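Local coordinates for protein argonaute (Aquifex aeolicus, PDB 1YVU) that cleaves target RNA as a DNA-guided endonuclease, using short single-stranded DNA guides to bind complementary strands and magnesium as its preferred cation, at residues D320-A325 and Y486-I491. Residues are numbered along the deposited sequence; the frame is centred on the assembly and turned at random.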
ATOM      1  N   ASP A 320       6.514  16.300 -19.702  1.00 34.65           N
ATOM      2  CA  ASP A 320       6.672  17.058 -18.457  1.00 33.07           C
ATOM      3  C   ASP A 320       6.463  18.557 -18.571  1.00 31.98           C
ATOM      4  O   ASP A 320       6.521  19.278 -17.570  1.00 30.12           O
ATOM      5  CB  ASP A 320       8.042  16.788 -17.819  1.00 43.28           C
ATOM      6  CG  ASP A 320       9.152  16.558 -18.842  1.00 47.41           C
ATOM      7  OD1 ASP A 320       9.027  16.999 -20.015  1.00 53.52           O
ATOM      8  OD2 ASP A 320      10.149  15.905 -18.462  1.00 53.82           O
ATOM      9  N   THR A 321       6.191  19.014 -19.786  1.00 31.68           N
ATOM     10  CA  THR A 321       5.994  20.429 -20.031  1.00 26.01           C
ATOM     11  C   THR A 321       4.671  20.916 -19.497  1.00 32.51           C
ATOM     12  O   THR A 321       3.605  20.367 -19.808  1.00 30.92           O
ATOM     13  CB  THR A 321       6.148  20.793 -21.522  1.00 25.58           C
ATOM     14  OG1 THR A 321       7.446  20.366 -21.975  1.00 26.62           O
ATOM     15  CG2 THR A 321       6.021  22.311 -21.720  1.00 14.14           C
ATOM     16  N   VAL A 322       4.798  21.913 -18.630  1.00 32.08           N
ATOM     17  CA  VAL A 322       3.685  22.587 -17.990  1.00 32.59           C
ATOM     18  C   VAL A 322       3.605  24.056 -18.435  1.00 29.25           C
ATOM     19  O   VAL A 322       4.598  24.634 -18.875  1.00 30.43           O
ATOM     20  CB  VAL A 322       3.825  22.515 -16.452  1.00 29.00           C
ATOM     21  CG1 VAL A 322       3.989  21.061 -15.988  1.00 26.57           C
ATOM     22  CG2 VAL A 322       4.979  23.423 -15.940  1.00 27.15           C
ATOM     23  N   LEU A 323       2.431  24.656 -18.296  1.00 31.77           N
ATOM     24  CA  LEU A 323       2.234  26.053 -18.664  1.00 38.43           C
ATOM     25  C   LEU A 323       1.272  26.803 -17.748  1.00 36.64           C
ATOM     26  O   LEU A 323       0.398  26.193 -17.146  1.00 32.28           O
ATOM     27  CB  LEU A 323       1.807  26.187 -20.138  1.00 33.28           C
ATOM     28  CG  LEU A 323       0.778  25.322 -20.885  1.00 31.95           C
ATOM     29  CD1 LEU A 323      -0.618  25.315 -20.254  1.00 29.56           C
ATOM     30  CD2 LEU A 323       0.705  25.838 -22.322  1.00 33.12           C
ATOM     31  N   ASP A 324       1.438  28.121 -17.658  1.00 39.85           N
ATOM     32  CA  ASP A 324       0.571  28.967 -16.831  1.00 44.83           C
ATOM     33  C   ASP A 324      -0.625  29.564 -17.621  1.00 49.44           C
ATOM     34  O   ASP A 324      -0.923  29.103 -18.734  1.00 53.30           O
ATOM     35  CB  ASP A 324       1.396  30.039 -16.094  1.00 40.16           C
ATOM     36  CG  ASP A 324       1.873  31.176 -16.992  1.00 39.72           C
ATOM     37  OD1 ASP A 324       2.031  31.015 -18.222  1.00 39.41           O
ATOM     38  OD2 ASP A 324       2.101  32.254 -16.437  1.00 38.88           O
ATOM     39  N   ALA A 325      -1.328  30.540 -17.026  1.00 47.59           N
ATOM     40  CA  ALA A 325      -2.499  31.177 -17.645  1.00 48.50           C
ATOM     41  C   ALA A 325      -2.163  32.046 -18.827  1.00 49.35           C
ATOM     42  O   ALA A 325      -3.024  32.299 -19.673  1.00 51.84           O
ATOM     43  CB  ALA A 325      -3.268  31.962 -16.641  1.00 52.32           C
ATOM     44  N   TYR A 486      -0.006  26.047 -12.743  1.00 21.78           N
ATOM     45  CA  TYR A 486       0.227  25.578 -14.084  1.00 22.40           C
ATOM     46  C   TYR A 486      -0.568  24.313 -14.333  1.00 26.94           C
ATOM     47  O   TYR A 486      -1.141  23.735 -13.393  1.00 23.40           O
ATOM     48  CB  TYR A 486       1.736  25.295 -14.270  1.00 20.57           C
ATOM     49  CG  TYR A 486       2.364  24.405 -13.202  1.00 15.14           C
ATOM     50  CD1 TYR A 486       2.248  23.007 -13.258  1.00 18.45           C
ATOM     51  CD2 TYR A 486       3.021  24.949 -12.107  1.00 15.37           C
ATOM     52  CE1 TYR A 486       2.765  22.178 -12.253  1.00 22.25           C
ATOM     53  CE2 TYR A 486       3.546  24.124 -11.072  1.00 14.34           C
ATOM     54  CZ  TYR A 486       3.406  22.744 -11.154  1.00 16.71           C
ATOM     55  OH  TYR A 486       3.845  21.924 -10.140  1.00 26.89           O
ATOM     56  N   LYS A 487      -0.545  23.861 -15.584  1.00 25.66           N
ATOM     57  CA  LYS A 487      -1.187  22.614 -16.009  1.00 24.14           C
ATOM     58  C   LYS A 487      -0.342  22.127 -17.151  1.00 24.37           C
ATOM     59  O   LYS A 487       0.356  22.922 -17.777  1.00 28.04           O
ATOM     60  CB  LYS A 487      -2.653  22.783 -16.447  1.00 26.72           C
ATOM     61  CG  LYS A 487      -2.903  23.579 -17.724  1.00 32.00           C
ATOM     62  CD  LYS A 487      -4.387  23.712 -18.004  1.00 29.88           C
ATOM     63  CE  LYS A 487      -4.618  24.418 -19.322  1.00 35.27           C
ATOM     64  NZ  LYS A 487      -6.046  24.328 -19.709  1.00 43.15           N
ATOM     65  N   LEU A 488      -0.400  20.824 -17.408  1.00 27.22           N
ATOM     66  CA  LEU A 488       0.355  20.181 -18.475  1.00 28.11           C
ATOM     67  C   LEU A 488      -0.085  20.700 -19.841  1.00 35.46           C
ATOM     68  O   LEU A 488      -1.236  21.118 -20.010  1.00 35.55           O
ATOM     69  CB  LEU A 488       0.188  18.658 -18.396  1.00 22.81           C
ATOM     70  CG  LEU A 488       0.793  17.947 -17.191  1.00 20.99           C
ATOM     71  CD1 LEU A 488      -0.027  16.737 -16.836  1.00 15.68           C
ATOM     72  CD2 LEU A 488       2.251  17.569 -17.467  1.00 22.36           C
ATOM     73  N   LYS A 489       0.868  20.753 -20.767  1.00 37.70           N
ATOM     74  CA  LYS A 489       0.640  21.229 -22.121  1.00 33.23           C
ATOM     75  C   LYS A 489       0.115  20.104 -22.990  1.00 36.74           C
ATOM     76  O   LYS A 489      -0.767  20.313 -23.802  1.00 37.40           O
ATOM     77  CB  LYS A 489       1.960  21.737 -22.688  1.00 41.97           C
ATOM     78  CG  LYS A 489       1.960  22.096 -24.166  1.00 43.48           C
ATOM     79  CD  LYS A 489       3.377  22.196 -24.628  1.00 41.47           C
ATOM     80  CE  LYS A 489       3.457  22.497 -26.075  1.00 44.57           C
ATOM     81  NZ  LYS A 489       4.359  23.676 -26.269  1.00 51.51           N
ATOM     82  N   GLU A 490       0.699  18.924 -22.838  1.00 36.62           N
ATOM     83  CA  GLU A 490       0.305  17.779 -23.629  1.00 38.62           C
ATOM     84  C   GLU A 490       0.513  16.548 -22.763  1.00 40.42           C
ATOM     85  O   GLU A 490       1.413  16.562 -21.923  1.00 48.03           O
ATOM     86  CB  GLU A 490       1.225  17.715 -24.869  1.00 37.45           C
ATOM     87  CG  GLU A 490       0.829  16.716 -25.975  1.00 50.78           C
ATOM     88  CD  GLU A 490      -0.572  16.970 -26.571  1.00 62.82           C
ATOM     89  OE1 GLU A 490      -0.846  18.117 -27.012  1.00 62.85           O
ATOM     90  OE2 GLU A 490      -1.402  16.027 -26.590  1.00 61.36           O
ATOM     91  N   ILE A 491      -0.419  15.593 -22.805  1.00 37.16           N
ATOM     92  CA  ILE A 491      -0.242  14.314 -22.105  1.00 30.44           C
ATOM     93  C   ILE A 491      -0.259  13.377 -23.285  1.00 34.91           C
ATOM     94  O   ILE A 491      -1.159  13.479 -24.133  1.00 34.65           O
ATOM     95  CB  ILE A 491      -1.401  13.918 -21.171  1.00 31.06           C
ATOM     96  CG1 ILE A 491      -1.311  14.696 -19.864  1.00 26.25           C
ATOM     97  CG2 ILE A 491      -1.352  12.413 -20.833  1.00 27.13           C
ATOM     98  CD1 ILE A 491      -2.496  14.489 -18.926  1.00 18.74           C
TER
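With chi1 at 51°, Y486 sets its CG between the backbone N and the carbonyl carbon, which brings the CD1 side of the phenol ring against V322; L323 takes a similar first torsion, 43°, which brings its CD1 close to the K487 side chain, the two crossing obliquely. These rotations dress a short antiparallel pairing of strand 322-323 with strand 487-488, a worked example of how a small sheet can tie separate regions of a chain together. Here linker L2 is joined to the PIWI domain, with strand 329-330 completing three strands, away from the calcium site. L323 and K487 form the hydrogen-bonded pair: L323 N reaches K487 O at 2.8 Å, and K487 N returns to L323 O at 3.0 Å. Beyond the non-hydrogen-bonded pair of V322 and L488, K489 N continues the pattern to T321 O at 2.9 Å.

The two faces differ in character. On one, V322 meets the tyrosine ring obliquely, its CB 3.6 Å from Y486 CD1, with both V322 methyls also near Y486 CD1, while helix 337-342 adds F339 against V322 and L340 against Y486. The phenol OH is hydrogen-bonded to E475, so the ring is held by its polar end as well as by packing. Replacing Y486 by something as small as an alanine would probably leave V322 without its aromatic neighbour and E475 without its hydroxyl partner. On the other face, L323 CD1 lies 3.8 Å from K487 CG, whereas the lysine chain runs on, extended, to a salt bridge with E527. K489 crosses L323 at about a right angle and lies alongside T321, where methyl CG2 sits 3.9 Å from K489 CD.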